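Local atomic coordinates of Low molecular weight phosphotyrosine protein phosphatase 1 (Drosophila melanogaster, PDB entry 7CUY), a protein that probably removes phosphate from tyrosine-phosphorylated proteins and from small aryl and acyl phosphates, as a cytoplasmic low molecular weight protein tyrosine phosphatase. Residues 36-41 / 69-74; 3-8 / 81-86. All coordinates share one frame; numbering follows the deposited sequence.

Contact 1 of 2, residues 36-41 / 69-74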
loop_
_atom_site.group_PDB
_atom_site.type_symbol
_atom_site.label_atom_id
_atom_site.label_comp_id
_atom_site.label_asym_id
_atom_site.label_seq_id
_atom_site.Cartn_x
_atom_site.Cartn_y
_atom_site.Cartn_z
ATOM N N GLU A 36 -10.333 -6.224 5.284
ATOM C CA GLU A 36 -9.939 -6.653 3.945
ATOM C C GLU A 36 -8.952 -5.645 3.367
ATOM O O GLU A 36 -9.067 -4.447 3.621
ATOM C CB GLU A 36 -11.178 -6.789 3.047
ATOM C CG GLU A 36 -10.914 -6.842 1.541
ATOM C CD GLU A 36 -12.120 -6.353 0.711
ATOM O OE1 GLU A 36 -13.205 -6.985 0.803
ATOM O OE2 GLU A 36 -11.977 -5.341 -0.018
ATOM N N VAL A 37 -7.968 -6.139 2.619
ATOM C CA VAL A 37 -6.900 -5.326 2.055
ATOM C C VAL A 37 -6.799 -5.603 0.557
ATOM O O VAL A 37 -6.855 -6.755 0.131
ATOM C CB VAL A 37 -5.545 -5.604 2.737
ATOM C CG1 VAL A 37 -4.529 -4.526 2.366
ATOM C CG2 VAL A 37 -5.700 -5.707 4.268
ATOM N N ASP A 38 -6.615 -4.545 -0.234
ATOM C CA ASP A 38 -6.470 -4.627 -1.683
ATOM C C ASP A 38 -5.412 -3.604 -2.063
ATOM O O ASP A 38 -4.968 -2.823 -1.214
ATOM C CB ASP A 38 -7.817 -4.378 -2.369
ATOM C CG ASP A 38 -7.828 -4.747 -3.867
ATOM O OD1 ASP A 38 -7.013 -5.587 -4.315
ATOM O OD2 ASP A 38 -8.699 -4.201 -4.599
ATOM N N SER A 39 -4.968 -3.613 -3.321
ATOM C CA SER A 39 -4.083 -2.547 -3.790
ATOM C C SER A 39 -4.419 -2.203 -5.240
ATOM O O SER A 39 -5.034 -3.000 -5.948
ATOM C CB SER A 39 -2.596 -2.922 -3.651
ATOM O OG SER A 39 -2.268 -4.029 -4.478
ATOM N N ALA A 40 -4.040 -1.000 -5.677
ATOM C CA ALA A 40 -4.273 -0.634 -7.074
ATOM C C ALA A 40 -3.347 0.509 -7.485
ATOM O O ALA A 40 -2.627 1.085 -6.661
ATOM C CB ALA A 40 -5.742 -0.265 -7.317
ATOM N N ALA A 41 -3.406 0.847 -8.779
ATOM C CA ALA A 41 -2.475 1.758 -9.438
ATOM C C ALA A 41 -3.163 3.059 -9.822
ATOM O O ALA A 41 -4.323 3.042 -10.247
ATOM C CB ALA A 41 -1.897 1.125 -10.710
ATOM N N ILE A 69 -2.613 -9.254 -9.074
ATOM C CA ILE A 69 -2.665 -8.795 -10.459
ATOM C C ILE A 69 -2.938 -7.298 -10.456
ATOM O O ILE A 69 -3.895 -6.843 -9.817
ATOM C CB ILE A 69 -3.751 -9.525 -11.267
ATOM C CG1 ILE A 69 -3.578 -11.044 -11.187
ATOM C CG2 ILE A 69 -3.702 -9.072 -12.724
ATOM C CD1 ILE A 69 -4.436 -11.794 -12.185
ATOM N N VAL A 70 -2.129 -6.544 -11.204
ATOM C CA VAL A 70 -2.241 -5.087 -11.234
ATOM C C VAL A 70 -3.589 -4.660 -11.795
ATOM O O VAL A 70 -3.956 -5.011 -12.923
ATOM C CB VAL A 70 -1.103 -4.471 -12.056
ATOM C CG1 VAL A 70 -1.318 -2.967 -12.211
ATOM C CG2 VAL A 70 0.246 -4.767 -11.414
ATOM N N ARG A 71 -4.317 -3.860 -11.027
ATOM C CA ARG A 71 -5.479 -3.157 -11.536
ATOM C C ARG A 71 -5.326 -1.675 -11.234
ATOM O O ARG A 71 -4.543 -1.262 -10.361
ATOM C CB ARG A 71 -6.791 -3.692 -10.932
ATOM C CG ARG A 71 -7.182 -3.045 -9.606
ATOM C CD ARG A 71 -8.565 -3.481 -9.146
ATOM N NE ARG A 71 -8.833 -3.136 -7.748
ATOM C CZ ARG A 71 -9.347 -1.976 -7.339
ATOM N NH1 ARG A 71 -9.659 -1.022 -8.216
ATOM N NH2 ARG A 71 -9.546 -1.764 -6.041
ATOM N N GLN A 72 -6.087 -0.867 -11.968
ATOM C CA GLN A 72 -6.053 0.574 -11.798
ATOM C C GLN A 72 -7.168 1.013 -10.861
ATOM O O GLN A 72 -8.259 0.427 -10.847
ATOM C CB GLN A 72 -6.172 1.286 -13.143
ATOM C CG GLN A 72 -5.562 2.655 -13.142
ATOM C CD GLN A 72 -5.707 3.337 -14.474
ATOM O OE1 GLN A 72 -6.283 2.770 -15.407
ATOM N NE2 GLN A 72 -5.185 4.555 -14.580
ATOM N N ILE A 73 -6.878 2.044 -10.065
ATOM C CA ILE A 73 -7.881 2.598 -9.172
ATOM C C ILE A 73 -9.074 3.083 -9.994
ATOM O O ILE A 73 -8.937 3.515 -11.150
ATOM C CB ILE A 73 -7.256 3.733 -8.338
ATOM C CG1 ILE A 73 -8.211 4.240 -7.252
ATOM C CG2 ILE A 73 -6.828 4.896 -9.232
ATOM C CD1 ILE A 73 -7.541 5.228 -6.267
ATOM N N ARG A 74 -10.262 2.982 -9.406
ATOM C CA ARG A 74 -11.476 3.497 -10.018
ATOM C C ARG A 74 -12.212 4.384 -9.020
ATOM O O ARG A 74 -11.963 4.348 -7.812
ATOM C CB ARG A 74 -12.378 2.355 -10.509
ATOM C CG ARG A 74 -12.431 1.184 -9.574
ATOM C CD ARG A 74 -13.362 0.090 -10.084
ATOM N NE ARG A 74 -13.086 -1.187 -9.429
ATOM C CZ ARG A 74 -12.380 -2.169 -9.987
ATOM N NH1 ARG A 74 -11.892 -2.021 -11.214
ATOM N NH2 ARG A 74 -12.156 -3.297 -9.323
HETATM O O HOH W 1 -7.156 -5.945 -7.110
#
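Arg71 reaches back along residues 36-41 and meets Ala40 and Asp38 in turn. From CB its chain leaves with CG set between the backbone N and the carbonyl carbon (chi1 87°), then runs extended to NE. Arg71 CG lies 3.9 Å from Ala40 CB. The guanidinium ends with that same methyl over one face, centred, and with Arg74 NH2 above the opposite face, nearer the rim. NE makes a weak bond to Asp38 OD2, and water 1 joins NE, again weakly, to Asp38 OD1. Arg71 NH2 gives the stronger bond of the salt bridge, 3.0 Å to Asp38 OD2. The carboxylate oxygen lies in the guanidinium plane, but it is met on its anti side, 32° out of the carboxylate plane. NH1 pairs with Asp77. The backbones meet at the end of strand 35-41, an edge strand of the parallel sheet. There Ala41 N binds Arg71 O at 2.9 Å, and Ile73 N binds Ala41 O at 2.7 Å, nearly straight at the hydrogen. This single bridge ties the loop before helix 77-80 to the sheet. A leucine in place of Arg71 would probably leave Asp38 and Asp77 without their shared cation.

Contact 2 of 2, residues 3-8 / 81-86; sequences RKVLMI and FDYIFG
Leu6 lies against the Phe81 ring, its CB over one face in a CH-pi contact, 3.7 Å from the ring centroid. CG stands anti to the backbone N (chi1 -176°), which carries both methyls along the ring: Leu6 CD1 comes close to Phe81 CZ, and Leu6 CD2 to Phe81 CD1. Lys4 CB also touches the ring, at CD2, but obliquely. Leu6 CD2 further packs on Ile84 CD1, and Ile8 CG1 meets Ile84 CG2 at 3.6 Å.

Val5, Met7, Tyr83 and Phe85 share the other face of the sheet. Val5 divides its two methyls between two rings. Val5 CG1 comes to the edge of Phe85, in the ring plane and 3.7 Å from Phe85 CE2, while CG2 meets Tyr83 CD2 obliquely. Met7 and Phe85 lie side by side and point the same way. Met7 SD is 3.7 Å from Phe85 CD2, an oblique Met-aromatic contact. Phe148 of helix 132-153 stands edge-to-face with both Tyr83 and Phe85.

Strands 3-9 and 83-86 are the central pair of a four-stranded parallel sheet with order 2-1-3-4, and helices flank it as in other low molecular weight phosphatases. Strand 3-9 ends at Cys9, the probable nucleophile. Leu6 N binds Tyr83 O, Phe85 N binds Leu6 O, and Ile8 N binds Phe85 O at 2.8 Å.

At the start of the pairing Lys4 O accepts two bonds, from Asp82 N and Tyr83 N. Asp82 closes the same end: its OD2 takes Lys4 N through the anti lone pair, at 2.6 Å. Water 2 links Arg3 NH1 to Tyr83 OH, and Arg3 NH1 also binds Leu153 O.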
loop_
_atom_site.group_PDB
_atom_site.type_symbol
_atom_site.label_atom_id
_atom_site.label_comp_id
_atom_site.label_asym_id
_atom_site.label_seq_id
_atom_site.Cartn_x
_atom_site.Cartn_y
_atom_site.Cartn_z
ATOM N N ARG A 3 -14.046 -3.722 7.585
ATOM C CA ARG A 3 -13.271 -2.534 7.259
ATOM C C ARG A 3 -12.482 -2.846 6.001
ATOM O O ARG A 3 -11.968 -3.948 5.853
ATOM C CB ARG A 3 -12.299 -2.179 8.396
ATOM C CG ARG A 3 -12.790 -1.211 9.474
ATOM C CD ARG A 3 -13.380 -1.915 10.708
ATOM N NE ARG A 3 -12.558 -2.954 11.344
ATOM C CZ ARG A 3 -11.774 -2.758 12.407
ATOM N NH1 ARG A 3 -11.661 -1.545 12.946
ATOM N NH2 ARG A 3 -11.090 -3.771 12.935
ATOM N N LYS A 4 -12.373 -1.890 5.092
ATOM C CA LYS A 4 -11.668 -2.143 3.845
ATOM C C LYS A 4 -10.556 -1.120 3.661
ATOM O O LYS A 4 -10.803 0.082 3.769
ATOM C CB LYS A 4 -12.643 -2.128 2.673
ATOM C CG LYS A 4 -13.568 -3.351 2.661
ATOM C CD LYS A 4 -14.426 -3.408 1.410
ATOM C CE LYS A 4 -15.409 -4.588 1.437
ATOM N NZ LYS A 4 -16.837 -4.162 1.287
ATOM N N VAL A 5 -9.344 -1.609 3.369
ATOM C CA VAL A 5 -8.137 -0.796 3.196
ATOM C C VAL A 5 -7.618 -1.014 1.779
ATOM O O VAL A 5 -7.532 -2.160 1.323
ATOM C CB VAL A 5 -7.044 -1.173 4.220
ATOM C CG1 VAL A 5 -5.703 -0.522 3.859
ATOM C CG2 VAL A 5 -7.443 -0.759 5.632
ATOM N N LEU A 6 -7.252 0.071 1.093
ATOM C CA LEU A 6 -6.727 0.018 -0.276
ATOM C C LEU A 6 -5.365 0.692 -0.330
ATOM O O LEU A 6 -5.252 1.882 -0.015
ATOM C CB LEU A 6 -7.688 0.701 -1.253
ATOM C CG LEU A 6 -7.328 0.647 -2.746
ATOM C CD1 LEU A 6 -7.337 -0.806 -3.277
ATOM C CD2 LEU A 6 -8.258 1.532 -3.574
ATOM N N MET A 7 -4.327 -0.049 -0.717
ATOM C CA MET A 7 -3.000 0.548 -0.885
ATOM C C MET A 7 -2.789 0.990 -2.329
ATOM O O MET A 7 -3.000 0.207 -3.250
ATOM C CB MET A 7 -1.895 -0.434 -0.494
ATOM C CG MET A 7 -2.056 -1.007 0.896
ATOM S SD MET A 7 -1.827 0.227 2.174
ATOM C CE MET A 7 -1.710 -0.840 3.646
ATOM N N ILE A 8 -2.319 2.227 -2.522
ATOM C CA ILE A 8 -2.156 2.831 -3.843
ATOM C C ILE A 8 -0.704 3.255 -4.012
ATOM O O ILE A 8 -0.126 3.885 -3.114
ATOM C CB ILE A 8 -3.066 4.074 -4.007
ATOM C CG1 ILE A 8 -4.545 3.711 -3.894
ATOM C CG2 ILE A 8 -2.768 4.818 -5.295
ATOM C CD1 ILE A 8 -4.953 2.577 -4.797
ATOM N N PHE A 81 -13.928 1.657 -0.096
ATOM C CA PHE A 81 -12.896 1.484 0.920
ATOM C C PHE A 81 -13.008 2.540 2.012
ATOM O O PHE A 81 -13.327 3.702 1.749
ATOM C CB PHE A 81 -11.500 1.500 0.285
ATOM C CG PHE A 81 -11.254 0.316 -0.591
ATOM C CD1 PHE A 81 -11.606 0.343 -1.925
ATOM C CD2 PHE A 81 -10.724 -0.855 -0.064
ATOM C CE1 PHE A 81 -11.404 -0.767 -2.733
ATOM C CE2 PHE A 81 -10.521 -1.975 -0.858
ATOM C CZ PHE A 81 -10.860 -1.935 -2.194
ATOM N N ASP A 82 -12.745 2.116 3.249
ATOM C CA ASP A 82 -12.732 3.025 4.381
ATOM C C ASP A 82 -11.452 3.833 4.438
ATOM O O ASP A 82 -11.473 4.992 4.864
ATOM C CB ASP A 82 -12.896 2.232 5.669
ATOM C CG ASP A 82 -14.124 1.370 5.645
ATOM O OD1 ASP A 82 -15.221 1.919 5.891
ATOM O OD2 ASP A 82 -13.996 0.161 5.337
ATOM N N TYR A 83 -10.349 3.241 3.999
ATOM C CA TYR A 83 -9.028 3.841 4.052
ATOM C C TYR A 83 -8.348 3.629 2.715
ATOM O O TYR A 83 -8.290 2.501 2.227
ATOM C CB TYR A 83 -8.191 3.203 5.162
ATOM C CG TYR A 83 -8.875 3.276 6.503
ATOM C CD1 TYR A 83 -8.882 4.462 7.229
ATOM C CD2 TYR A 83 -9.515 2.165 7.039
ATOM C CE1 TYR A 83 -9.516 4.540 8.471
ATOM C CE2 TYR A 83 -10.157 2.223 8.262
ATOM C CZ TYR A 83 -10.149 3.416 8.983
ATOM O OH TYR A 83 -10.777 3.476 10.208
ATOM N N ILE A 84 -7.838 4.703 2.122
ATOM C CA ILE A 84 -7.012 4.620 0.924
ATOM C C ILE A 84 -5.669 5.276 1.225
ATOM O O ILE A 84 -5.630 6.422 1.676
ATOM C CB ILE A 84 -7.700 5.290 -0.278
ATOM C CG1 ILE A 84 -9.072 4.644 -0.514
ATOM C CG2 ILE A 84 -6.841 5.144 -1.498
ATOM C CD1 ILE A 84 -9.750 5.042 -1.794
ATOM N N PHE A 85 -4.581 4.549 0.985
ATOM C CA PHE A 85 -3.225 4.959 1.339
ATOM C C PHE A 85 -2.393 5.256 0.096
ATOM O O PHE A 85 -2.265 4.402 -0.786
ATOM C CB PHE A 85 -2.499 3.863 2.134
ATOM C CG PHE A 85 -2.949 3.720 3.566
ATOM C CD1 PHE A 85 -2.450 4.551 4.551
ATOM C CD2 PHE A 85 -3.838 2.730 3.927
ATOM C CE1 PHE A 85 -2.845 4.395 5.881
ATOM C CE2 PHE A 85 -4.245 2.581 5.241
ATOM C CZ PHE A 85 -3.748 3.412 6.220
ATOM N N GLY A 86 -1.766 6.453 0.054
ATOM C CA GLY A 86 -0.701 6.697 -0.895
ATOM C C GLY A 86 0.650 6.399 -0.275
ATOM O O GLY A 86 0.786 6.275 0.936
HETATM O O HOH W 2 -12.012 1.235 12.114
#

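How the contacts relate
Both contacts reach the same parallel sheet, and strands 35-41 and 3-9 are neighbours in it. Glu36 N to Arg3 O and Glu36 O to Val5 N, both 2.9 Å, are probable hydrogen bonds between them. Contact 2 is the buried one, two inner strands joined by regular backbone bonds with apolar side chains packed on both faces. Contact 1 is partly buried and lies at the sheet's edge. It joins a strand to a loop through one bridge and a salt bridge with a water beside it. Along the chain contact 1 is nested within the loop that contact 2 closes. Arg71 of contact 1 also touches Leu6 and Phe81 of contact 2.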